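Local atomic coordinates of glycoside transferase (PDB entry 6R2M), a protein that is an extracellular glycoside hydrolase that probably acts on the exopolysaccharide of Listeria monocytogenes. Residues Thr96-Ile100 / Val101-Arg105; Ala177-Pro180 / Ile181-Asn185; Glu192-Asn196 / Glu197-Tyr201; Met217-Phe220 / Asp221-Asp225. One frame throughout, in Å; residues are numbered along the deposited sequence.

Contact 1 of 4, residues Thr96-Ile100 / Val101-Arg105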
loop_
_atom_site.group_PDB
_atom_site.type_symbol
_atom_site.label_atom_id
_atom_site.label_comp_id
_atom_site.label_asym_id
_atom_site.label_seq_id
_atom_site.Cartn_x
_atom_site.Cartn_y
_atom_site.Cartn_z
ATOM N N THR A 96 18.154 2.072 8.671
ATOM C CA THR A 96 18.026 1.823 10.101
ATOM C C THR A 96 16.589 1.921 10.585
ATOM O O THR A 96 16.365 1.931 11.800
ATOM C CB THR A 96 18.893 2.795 10.911
ATOM O OG1 THR A 96 18.488 4.141 10.641
ATOM C CG2 THR A 96 20.373 2.619 10.560
ATOM N N THR A 97 15.617 2.019 9.680
ATOM C CA THR A 97 14.219 2.192 10.039
ATOM C C THR A 97 13.342 1.250 9.226
ATOM O O THR A 97 13.714 0.796 8.139
ATOM C CB THR A 97 13.743 3.641 9.795
ATOM O OG1 THR A 97 14.086 4.031 8.461
ATOM C CG2 THR A 97 14.421 4.609 10.738
ATOM N N ASN A 98 12.158 0.975 9.779
ATOM C CA ASN A 98 11.067 0.341 9.052
ATOM C C ASN A 98 10.165 1.430 8.462
ATOM O O ASN A 98 10.479 2.621 8.505
ATOM C CB ASN A 98 10.282 -0.581 9.987
ATOM C CG ASN A 98 9.526 0.200 11.048
ATOM O OD1 ASN A 98 9.990 1.243 11.496
ATOM N ND2 ASN A 98 8.336 -0.274 11.421
ATOM N N ALA A 99 9.020 1.026 7.914
ATOM C CA ALA A 99 7.899 1.921 7.627
ATOM C C ALA A 99 6.650 1.116 7.926
ATOM O O ALA A 99 6.483 0.032 7.355
ATOM C CB ALA A 99 7.907 2.404 6.169
ATOM N N ILE A 100 5.795 1.594 8.841
ATOM C CA ILE A 100 4.732 0.707 9.322
ATOM C C ILE A 100 3.821 0.266 8.187
ATOM O O ILE A 100 3.324 -0.863 8.200
ATOM C CB ILE A 100 3.913 1.323 10.474
ATOM C CG1 ILE A 100 3.160 2.596 10.046
ATOM C CG2 ILE A 100 4.781 1.504 11.707
ATOM C CD1 ILE A 100 2.289 3.196 11.176
ATOM N N VAL A 101 3.609 1.120 7.182
ATOM C CA VAL A 101 2.716 0.763 6.082
ATOM C C VAL A 101 3.230 -0.479 5.365
ATOM O O VAL A 101 2.444 -1.336 4.935
ATOM C CB VAL A 101 2.532 1.965 5.125
ATOM C CG1 VAL A 101 3.881 2.442 4.501
ATOM C CG2 VAL A 101 1.467 1.682 4.067
ATOM N N ASP A 102 4.557 -0.612 5.252
ATOM C CA ASP A 102 5.153 -1.763 4.581
ATOM C C ASP A 102 5.130 -3.005 5.460
ATOM O O ASP A 102 4.968 -4.122 4.941
ATOM C CB ASP A 102 6.582 -1.426 4.132
ATOM C CG ASP A 102 6.613 -0.264 3.137
ATOM O OD1 ASP A 102 5.648 -0.124 2.356
ATOM O OD2 ASP A 102 7.584 0.528 3.141
ATOM N N ASP A 103 5.269 -2.837 6.788
ATOM C CA ASP A 103 5.113 -3.971 7.692
ATOM C C ASP A 103 3.700 -4.515 7.616
ATOM O O ASP A 103 3.500 -5.728 7.545
ATOM C CB ASP A 103 5.388 -3.580 9.144
ATOM C CG ASP A 103 6.784 -3.070 9.380
ATOM O OD1 ASP A 103 7.636 -3.119 8.467
ATOM O OD2 ASP A 103 7.017 -2.623 10.527
ATOM N N PHE A 104 2.711 -3.608 7.651
ATOM C CA PHE A 104 1.298 -3.984 7.579
ATOM C C PHE A 104 1.009 -4.773 6.309
ATOM O O PHE A 104 0.313 -5.795 6.335
ATOM C CB PHE A 104 0.411 -2.731 7.610
ATOM C CG PHE A 104 0.371 -2.012 8.930
ATOM C CD1 PHE A 104 0.627 -2.669 10.133
ATOM C CD2 PHE A 104 0.069 -0.653 8.952
ATOM C CE1 PHE A 104 0.574 -1.971 11.335
ATOM C CE2 PHE A 104 0.015 0.043 10.133
ATOM C CZ PHE A 104 0.266 -0.624 11.337
ATOM N N ARG A 105 1.528 -4.301 5.181
ATOM C CA ARG A 105 1.272 -4.972 3.911
ATOM C C ARG A 105 1.877 -6.370 3.899
ATOM O O ARG A 105 1.227 -7.330 3.484
ATOM C CB ARG A 105 1.831 -4.143 2.756
ATOM C CG ARG A 105 1.489 -4.765 1.410
ATOM C CD ARG A 105 2.130 -3.990 0.269
ATOM N NE ARG A 105 1.678 -2.598 0.242
ATOM C CZ ARG A 105 2.402 -1.561 0.640
ATOM N NH1 ARG A 105 3.628 -1.725 1.139
ATOM N NH2 ARG A 105 1.893 -0.339 0.548
HETATM O O HOH W 1 9.230 -1.714 6.722
#

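Contact 2 of 4, residues Ala177-Pro180 / Ile181-Asn185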
loop_
_atom_site.group_PDB
_atom_site.type_symbol
_atom_site.label_atom_id
_atom_site.label_comp_id
_atom_site.label_asym_id
_atom_site.label_seq_id
_atom_site.Cartn_x
_atom_site.Cartn_y
_atom_site.Cartn_z
ATOM N N ALA A 177 -5.402 4.056 19.399
ATOM C CA ALA A 177 -4.586 4.045 18.195
ATOM C C ALA A 177 -5.357 4.543 16.988
ATOM O O ALA A 177 -4.741 4.982 16.008
ATOM C CB ALA A 177 -4.064 2.630 17.919
ATOM N N TYR A 178 -6.683 4.484 17.035
ATOM C CA TYR A 178 -7.523 4.836 15.906
ATOM C C TYR A 178 -8.046 6.261 15.991
ATOM O O TYR A 178 -8.691 6.726 15.040
ATOM C CB TYR A 178 -8.690 3.852 15.801
ATOM C CG TYR A 178 -8.235 2.417 15.606
ATOM C CD1 TYR A 178 -8.070 1.889 14.336
ATOM C CD2 TYR A 178 -7.954 1.601 16.695
ATOM C CE1 TYR A 178 -7.658 0.582 14.155
ATOM C CE2 TYR A 178 -7.528 0.291 16.525
ATOM C CZ TYR A 178 -7.380 -0.206 15.248
ATOM O OH TYR A 178 -6.976 -1.506 15.043
ATOM N N LEU A 179 -7.764 6.968 17.084
ATOM C CA LEU A 179 -8.245 8.340 17.208
ATOM C C LEU A 179 -7.827 9.225 16.041
ATOM O O LEU A 179 -8.660 10.035 15.602
ATOM C CB LEU A 179 -7.784 8.957 18.538
ATOM C CG LEU A 179 -8.471 10.277 18.910
ATOM C CD1 LEU A 179 -9.827 9.984 19.516
ATOM C CD2 LEU A 179 -7.637 11.108 19.877
ATOM N N PRO A 180 -6.602 9.136 15.494
ATOM C CA PRO A 180 -6.273 10.009 14.352
ATOM C C PRO A 180 -7.214 9.826 13.175
ATOM O O PRO A 180 -7.753 10.816 12.667
ATOM C CB PRO A 180 -4.826 9.616 14.017
ATOM C CG PRO A 180 -4.260 9.211 15.357
ATOM C CD PRO A 180 -5.391 8.500 16.051
ATOM N N ILE A 181 -7.455 8.585 12.738
ATOM C CA ILE A 181 -8.311 8.399 11.568
ATOM C C ILE A 181 -9.790 8.576 11.905
ATOM O O ILE A 181 -10.600 8.854 11.010
ATOM C CB ILE A 181 -8.015 7.028 10.923
ATOM C CG1 ILE A 181 -8.556 6.943 9.490
ATOM C CG2 ILE A 181 -8.554 5.888 11.777
ATOM C CD1 ILE A 181 -7.881 7.898 8.505
ATOM N N GLN A 182 -10.165 8.456 13.175
ATOM C CA GLN A 182 -11.544 8.731 13.565
ATOM C C GLN A 182 -11.865 10.216 13.577
ATOM O O GLN A 182 -13.044 10.572 13.453
ATOM C CB GLN A 182 -11.831 8.167 14.954
ATOM C CG GLN A 182 -11.954 6.662 14.990
ATOM C CD GLN A 182 -11.903 6.109 16.411
ATOM O OE1 GLN A 182 -11.658 6.847 17.361
ATOM N NE2 GLN A 182 -12.123 4.807 16.553
ATOM N N THR A 183 -10.865 11.079 13.718
ATOM C CA THR A 183 -11.112 12.497 13.967
ATOM C C THR A 183 -10.560 13.423 12.889
ATOM O O THR A 183 -10.780 14.640 12.969
ATOM C CB THR A 183 -10.549 12.897 15.339
ATOM O OG1 THR A 183 -9.141 12.624 15.413
ATOM C CG2 THR A 183 -11.240 12.099 16.435
ATOM N N VAL A 184 -9.869 12.890 11.878
ATOM C CA VAL A 184 -9.344 13.728 10.803
ATOM C C VAL A 184 -10.498 14.293 9.978
ATOM O O VAL A 184 -11.567 13.673 9.847
ATOM C CB VAL A 184 -8.366 12.918 9.926
ATOM C CG1 VAL A 184 -9.100 11.819 9.170
ATOM C CG2 VAL A 184 -7.612 13.817 8.959
ATOM N N ASN A 185 -10.286 15.498 9.439
ATOM C CA ASN A 185 -11.209 16.154 8.527
ATOM C C ASN A 185 -10.558 16.326 7.162
ATOM O O ASN A 185 -9.332 16.368 7.035
ATOM C CB ASN A 185 -11.629 17.538 9.053
ATOM C CG ASN A 185 -12.446 17.443 10.310
ATOM O OD1 ASN A 185 -13.290 16.556 10.439
ATOM N ND2 ASN A 185 -12.188 18.329 11.255
HETATM O O HOH W 2 -5.487 6.185 13.529
#

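Contact 3 of 4, residues Glu192-Asn196 / Glu197-Tyr201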
loop_
_atom_site.group_PDB
_atom_site.type_symbol
_atom_site.label_atom_id
_atom_site.label_comp_id
_atom_site.label_asym_id
_atom_site.label_seq_id
_atom_site.Cartn_x
_atom_site.Cartn_y
_atom_site.Cartn_z
ATOM N N GLU A 192 -2.672 15.291 6.240
ATOM C CA GLU A 192 -2.034 13.985 6.156
ATOM C C GLU A 192 -1.261 13.598 7.404
ATOM O O GLU A 192 -0.974 12.409 7.583
ATOM C CB GLU A 192 -1.065 13.943 4.973
ATOM C CG GLU A 192 -1.736 14.190 3.632
ATOM C CD GLU A 192 -1.617 15.633 3.162
ATOM O OE1 GLU A 192 -1.500 16.541 4.012
ATOM O OE2 GLU A 192 -1.629 15.859 1.928
ATOM N N VAL A 193 -0.897 14.551 8.253
ATOM C CA VAL A 193 0.087 14.310 9.303
ATOM C C VAL A 193 -0.543 14.535 10.671
ATOM O O VAL A 193 -1.174 15.570 10.917
ATOM C CB VAL A 193 1.324 15.209 9.130
ATOM C CG1 VAL A 193 2.338 14.912 10.223
ATOM C CG2 VAL A 193 1.961 14.994 7.769
ATOM N N PHE A 194 -0.329 13.583 11.569
ATOM C CA PHE A 194 -0.761 13.678 12.956
ATOM C C PHE A 194 0.500 13.770 13.805
ATOM O O PHE A 194 1.370 12.900 13.724
ATOM C CB PHE A 194 -1.630 12.466 13.311
ATOM C CG PHE A 194 -2.156 12.467 14.720
ATOM C CD1 PHE A 194 -3.282 13.203 15.055
ATOM C CD2 PHE A 194 -1.542 11.696 15.695
ATOM C CE1 PHE A 194 -3.775 13.190 16.351
ATOM C CE2 PHE A 194 -2.031 11.680 16.994
ATOM C CZ PHE A 194 -3.145 12.433 17.318
ATOM N N GLN A 195 0.646 14.869 14.541
ATOM C CA GLN A 195 1.857 15.092 15.322
ATOM C C GLN A 195 1.480 15.920 16.536
ATOM O O GLN A 195 0.762 16.917 16.406
ATOM C CB GLN A 195 2.947 15.800 14.508
ATOM C CG GLN A 195 4.226 16.091 15.312
ATOM C CD GLN A 195 5.323 16.710 14.469
ATOM O OE1 GLN A 195 5.073 17.199 13.372
ATOM N NE2 GLN A 195 6.553 16.689 14.981
ATOM N N ASN A 196 1.959 15.498 17.704
ATOM C CA ASN A 196 1.668 16.197 18.953
ATOM C C ASN A 196 0.162 16.392 19.135
ATOM O O ASN A 196 -0.312 17.469 19.507
ATOM C CB ASN A 196 2.412 17.531 18.998
ATOM C CG ASN A 196 2.594 18.047 20.405
ATOM O OD1 ASN A 196 1.955 19.014 20.812
ATOM N ND2 ASN A 196 3.471 17.396 21.162
ATOM N N GLU A 197 -0.600 15.340 18.833
ATOM C CA GLU A 197 -2.049 15.298 19.013
ATOM C C GLU A 197 -2.798 16.319 18.146
ATOM O O GLU A 197 -3.974 16.607 18.401
ATOM C CB GLU A 197 -2.411 15.461 20.494
ATOM C CG GLU A 197 -1.626 14.494 21.384
ATOM C CD GLU A 197 -1.916 14.664 22.863
ATOM O OE1 GLU A 197 -3.084 14.478 23.265
ATOM O OE2 GLU A 197 -0.975 14.974 23.625
ATOM N N GLN A 198 -2.157 16.846 17.100
ATOM C CA GLN A 198 -2.781 17.787 16.180
ATOM C C GLN A 198 -2.557 17.322 14.746
ATOM O O GLN A 198 -1.685 16.498 14.464
ATOM C CB GLN A 198 -2.221 19.207 16.342
ATOM C CG GLN A 198 -2.536 19.859 17.671
ATOM C CD GLN A 198 -1.526 20.932 18.019
ATOM O OE1 GLN A 198 -1.664 22.086 17.613
ATOM N NE2 GLN A 198 -0.493 20.552 18.766
ATOM N N PHE A 199 -3.334 17.891 13.834
ATOM C CA PHE A 199 -3.253 17.571 12.416
ATOM C C PHE A 199 -2.590 18.702 11.651
ATOM O O PHE A 199 -2.821 19.882 11.944
ATOM C CB PHE A 199 -4.637 17.333 11.826
ATOM C CG PHE A 199 -5.330 16.117 12.360
ATOM C CD1 PHE A 199 -5.043 14.859 11.847
ATOM C CD2 PHE A 199 -6.281 16.230 13.358
ATOM C CE1 PHE A 199 -5.708 13.742 12.323
ATOM C CE2 PHE A 199 -6.943 15.114 13.844
ATOM C CZ PHE A 199 -6.659 13.866 13.318
ATOM N N GLN A 200 -1.795 18.336 10.653
ATOM C CA GLN A 200 -1.175 19.302 9.762
ATOM C C GLN A 200 -1.111 18.704 8.364
ATOM O O GLN A 200 -1.214 17.489 8.180
ATOM C CB GLN A 200 0.234 19.680 10.243
ATOM C CG GLN A 200 1.222 18.518 10.191
ATOM C CD GLN A 200 1.725 18.048 11.553
ATOM O OE1 GLN A 200 0.943 17.825 12.481
ATOM N NE2 GLN A 200 3.038 17.846 11.655
ATOM N N TYR A 201 -0.963 19.578 7.372
ATOM C CA TYR A 201 -0.776 19.116 6.005
ATOM C C TYR A 201 0.685 18.753 5.766
ATOM O O TYR A 201 1.604 19.289 6.393
ATOM C CB TYR A 201 -1.242 20.167 4.986
ATOM C CG TYR A 201 -2.761 20.350 4.917
ATOM C CD1 TYR A 201 -3.571 19.435 4.243
ATOM C CD2 TYR A 201 -3.376 21.437 5.532
ATOM C CE1 TYR A 201 -4.955 19.599 4.193
ATOM C CE2 TYR A 201 -4.743 21.615 5.473
ATOM C CZ TYR A 201 -5.530 20.700 4.794
ATOM O OH TYR A 201 -6.898 20.877 4.743
#

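Contact 4 of 4, residues Met217-Phe220 / Asp221-Asp225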
loop_
_atom_site.group_PDB
_atom_site.type_symbol
_atom_site.label_atom_id
_atom_site.label_comp_id
_atom_site.label_asym_id
_atom_site.label_seq_id
_atom_site.Cartn_x
_atom_site.Cartn_y
_atom_site.Cartn_z
ATOM N N MET A 217 -9.470 5.618 2.121
ATOM C CA MET A 217 -9.827 4.219 2.317
ATOM C C MET A 217 -9.706 3.808 3.783
ATOM O O MET A 217 -10.558 3.076 4.294
ATOM C CB MET A 217 -8.970 3.336 1.413
ATOM C CG MET A 217 -9.574 3.307 0.020
ATOM S SD MET A 217 -8.817 2.141 -1.100
ATOM C CE MET A 217 -7.270 2.924 -1.197
ATOM N N ALA A 218 -8.664 4.270 4.477
ATOM C CA ALA A 218 -8.555 3.986 5.904
ATOM C C ALA A 218 -9.701 4.627 6.671
ATOM O O ALA A 218 -10.220 4.049 7.630
ATOM C CB ALA A 218 -7.214 4.484 6.438
ATOM N N TYR A 219 -10.083 5.839 6.276
ATOM C CA TYR A 219 -11.212 6.510 6.905
ATOM C C TYR A 219 -12.470 5.660 6.810
ATOM O O TYR A 219 -13.183 5.467 7.802
ATOM C CB TYR A 219 -11.431 7.868 6.243
ATOM C CG TYR A 219 -12.408 8.740 6.961
ATOM C CD1 TYR A 219 -13.774 8.637 6.714
ATOM C CD2 TYR A 219 -11.974 9.687 7.872
ATOM C CE1 TYR A 219 -14.669 9.456 7.357
ATOM C CE2 TYR A 219 -12.856 10.505 8.529
ATOM C CZ TYR A 219 -14.205 10.380 8.271
ATOM O OH TYR A 219 -15.073 11.209 8.926
ATOM N N PHE A 220 -12.781 5.181 5.609
ATOM C CA PHE A 220 -13.967 4.353 5.439
ATOM C C PHE A 220 -13.839 3.051 6.211
ATOM O O PHE A 220 -14.798 2.593 6.845
ATOM C CB PHE A 220 -14.203 4.054 3.965
ATOM C CG PHE A 220 -15.416 3.212 3.723
ATOM C CD1 PHE A 220 -15.289 1.869 3.407
ATOM C CD2 PHE A 220 -16.684 3.762 3.821
ATOM C CE1 PHE A 220 -16.416 1.081 3.195
ATOM C CE2 PHE A 220 -17.806 2.980 3.600
ATOM C CZ PHE A 220 -17.669 1.642 3.284
ATOM N N ASP A 221 -12.654 2.443 6.169
ATOM C CA ASP A 221 -12.445 1.163 6.846
ATOM C C ASP A 221 -12.695 1.267 8.343
ATOM O O ASP A 221 -13.266 0.348 8.947
ATOM C CB ASP A 221 -11.028 0.663 6.596
ATOM C CG ASP A 221 -10.839 0.125 5.198
ATOM O OD1 ASP A 221 -11.850 -0.111 4.504
ATOM O OD2 ASP A 221 -9.673 -0.077 4.803
ATOM N N GLU A 222 -12.253 2.360 8.968
ATOM C CA GLU A 222 -12.384 2.505 10.412
ATOM C C GLU A 222 -13.750 3.055 10.796
ATOM O O GLU A 222 -14.368 2.569 11.750
ATOM C CB GLU A 222 -11.279 3.420 10.954
ATOM C CG GLU A 222 -11.498 3.885 12.412
ATOM C CD GLU A 222 -11.602 2.728 13.387
ATOM O OE1 GLU A 222 -11.081 1.641 13.084
ATOM O OE2 GLU A 222 -12.223 2.909 14.461
ATOM N N ASN A 223 -14.223 4.079 10.084
ATOM C CA ASN A 223 -15.398 4.821 10.515
ATOM C C ASN A 223 -16.702 4.312 9.917
ATOM O O ASN A 223 -17.773 4.649 10.446
ATOM C CB ASN A 223 -15.217 6.309 10.185
ATOM C CG ASN A 223 -14.053 6.914 10.932
ATOM O OD1 ASN A 223 -13.920 6.710 12.142
ATOM N ND2 ASN A 223 -13.203 7.656 10.231
ATOM N N GLY A 224 -16.648 3.523 8.842
ATOM C CA GLY A 224 -17.841 2.933 8.266
ATOM C C GLY A 224 -18.602 3.833 7.325
ATOM O O GLY A 224 -19.654 3.425 6.809
ATOM N N ASP A 225 -18.122 5.046 7.104
ATOM C CA ASP A 225 -18.723 5.987 6.176
ATOM C C ASP A 225 -17.603 6.770 5.519
ATOM O O ASP A 225 -16.500 6.867 6.058
ATOM C CB ASP A 225 -19.666 6.970 6.870
ATOM C CG ASP A 225 -20.904 6.309 7.436
ATOM O OD1 ASP A 225 -20.938 6.060 8.660
ATOM O OD2 ASP A 225 -21.841 6.053 6.654
#

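Contact 1 of 4, residues Thr96-Ile100 / Val101-Arg105
Val101 brings CG1 to 4.4 Å from CB of Ala99 at the amino end of helix 100-116, where Ala99 occupies the N-cap position. Ala99 has no polar side chain to cap the first turn; its carbonyl takes the first backbone bonds, while Asn98 ties to the Asp103 carboxylate. One residue on, Asp102 N donates to Ala99 O at 2.9 Å from above the carbonyl plane. Asp103 N finds the same oxygen at 3.2 Å, this time within the plane, which leaves Ala99 O gripped by two backbone N-H groups. The Asp103 side chain turns back toward the start of the helix, its CG beside the backbone N (chi1 -61°). There its OD2 accepts from Asn98 ND2 at 2.8 Å in a nearly straight bond (167°) that leaves in the amide plane and arrives on the syn side, 32° out of the carboxylate plane. The same OD2 is hydrogen-bonded to Thr133 OG1, and Asn98 is itself tied to Tyr147 N through OD1. A water accepts from Ala99 N at 3.0 Å and sits 2.7 Å from Asp103 OD1. Next, Phe104 lays one ring face over Ile100 O and runs alongside Ile100, with Phe104 CE2 4.0 Å from Ile100 CD1, facing Leu130 and helix 165-170. Arg105 reaches back one turn: its NH1 meets Asp102 OD1 on the anti side at 2.9 Å, a salt bridge in the guanidinium plane.

Contact 2 of 4, residues Ala177-Pro180 / Ile181-Asn185
Tyr178 and Gln182 are joined by the one well-formed i to i+4 backbone bond of helix 179-183, Gln182 N to Tyr178 O at 2.9 Å. This is a short helix of little more than a turn, entered from a 3-10 segment at 177-178. Its far end tightens again to an i to i+3 pattern: Thr183 N bonds Pro180 O at 3.3 Å, its bond to Leu179 O is weak, and so is that of Val184 N to Pro180 O. Val184 then leaves helical geometry. At the entrance a water stands in for a direct backbone bond, donating to Ala177 O at 2.9 Å and accepting from Ile181 N at 3.2 Å.

Among the side chains, Gln182 doubles back over the preceding turn, with CG 3.3 Å from Tyr178 O and NE2 3.6 Å from Tyr178 CB. That NE2 is spoken for by Glu222 OE2 of helix 209-223, which fixes the rotation of the amide. Ile181 sets its CG2 branch by Tyr178 O and points the side chain at Leu163 and Glu222. On the exposed flank, Leu179 CD1 lies 4.0 Å from Thr183 CG2. The threonine hydroxyl falls between its own backbone N and carbonyl carbon (chi1 58°), which turns it back along the helix: Thr183 OG1 donates to Leu179 O at 2.6 Å, tilted 35° from the carbonyl plane.

Contact 3 of 4, residues Glu192-Asn196 / Glu197-Tyr201
A tight beta hairpin joins strands 193-195 and 198-200 through a type I' turn running from Gln195 to Gln198, with Asn196 and Glu197 at the corners, both at positive phi. Gln195 and Gln198 close the turn as a hydrogen-bonded pair, Gln195 N giving to Gln198 O at 2.8 Å and Gln198 N returning the bond to Gln195 O. Val193 and Gln200 form the next such pair, and because Glu192 also faces Gln200, the open end carries a classic beta bulge.

On one face, Phe194 turns its ring edge onto the face of Phe199 in a T-shaped contact, planes 61° apart. Phe194 CD1 does the touching, 3.7 Å from Phe199 CE1. The Phe194 ring also extends over the turn, CZ lying 3.5 Å from Glu197 CA. Pro180 and Thr183 of helix 179-183 pack against this aromatic pair.

The other face is amide-rich. Gln200, bent at chi2 (-114°), folds over Val193, its NE2 3.3 Å from Val193 CG1. The bend delivers NE2 to Gln195 OE1 at 2.7 Å, on a lone pair and in the carbonyl plane, with the two amides nearly coplanar (18°). Nearer the turn, Gln198 NE2 donates to Asn196 O at 3.2 Å.

At the bulge, Glu192 OE1 approaches the edge of the Tyr201 ring, 3.6 Å from CD1, while bonding to Ala202 N. The ring itself makes a cation-pi contact with Arg250. Strand 158-159 lies antiparallel on the outer side of strand 193-195; a type I' turn closed by both Gln195-Gln198 backbone bonds is characteristic of a 2:2 beta hairpin.

Contact 4 of 4, residues Met217-Phe220 / Asp221-Asp225
Asn223 places ND2 over the centre of the Tyr219 ring, 3.2 Å above its plane, with the amide turned 69° from the ring. Tyr219 CG lies anti to the backbone N (chi1 -170°), which carries the ring along the helix to meet this nitrogen. The same ring offers its edge to the backbone, CD1 standing 3.3 Å from Asp225 O. Phe220 does likewise on its own side, its CD2 3.6 Å from Asp225 C. Two aromatic rings thus flank the chain as it departs.

Behind them run the last bonds of helix 209-223. Asn223 N reaches Tyr219 O at 2.9 Å, and Gly224 N reaches Phe220 O at the same separation, 2.9 Å. Two residues before Asn223, Asp221 folds its carboxylate back beside Met217 O, its CG only 3.1 Å from that oxygen; a salt bridge from Lys274 to OD1 probably offsets the carboxylate's unfavourable closeness to the partly negative carbonyl oxygen.

Further out, Ile181 O takes a hydrogen bond from Asn223 ND2 and so steadies the amide over the ring. Gly224, with phi 83°, takes the left-handed conformation at C', the glycine termination common at alpha-helix C-terminal ends.

How the contacts relate
Contacts 2, 3 and 4 form one cluster, with contact 2 in the middle. Its centre lies about 10 Å from the centres of both contact 3 and contact 4, whereas those two stay about 9 Å apart at their nearest atoms. Toward the hairpin the join is packing: Phe199 CZ sits 3.3 Å from Pro180 O. Toward helix 209-223 it is polar, with Gln182 NE2 2.8 Å from Glu222 OE2 and Asn223 ND2 3.0 Å from Ile181 O, both probable hydrogen bonds. Contact 1 stands apart, its centre 19 to 21 Å from the others, yet Phe104 and Tyr178 both touch Met168 of helix 165-170. The helix-rich chain is consistent with a glycoside hydrolase alpha/alpha barrel.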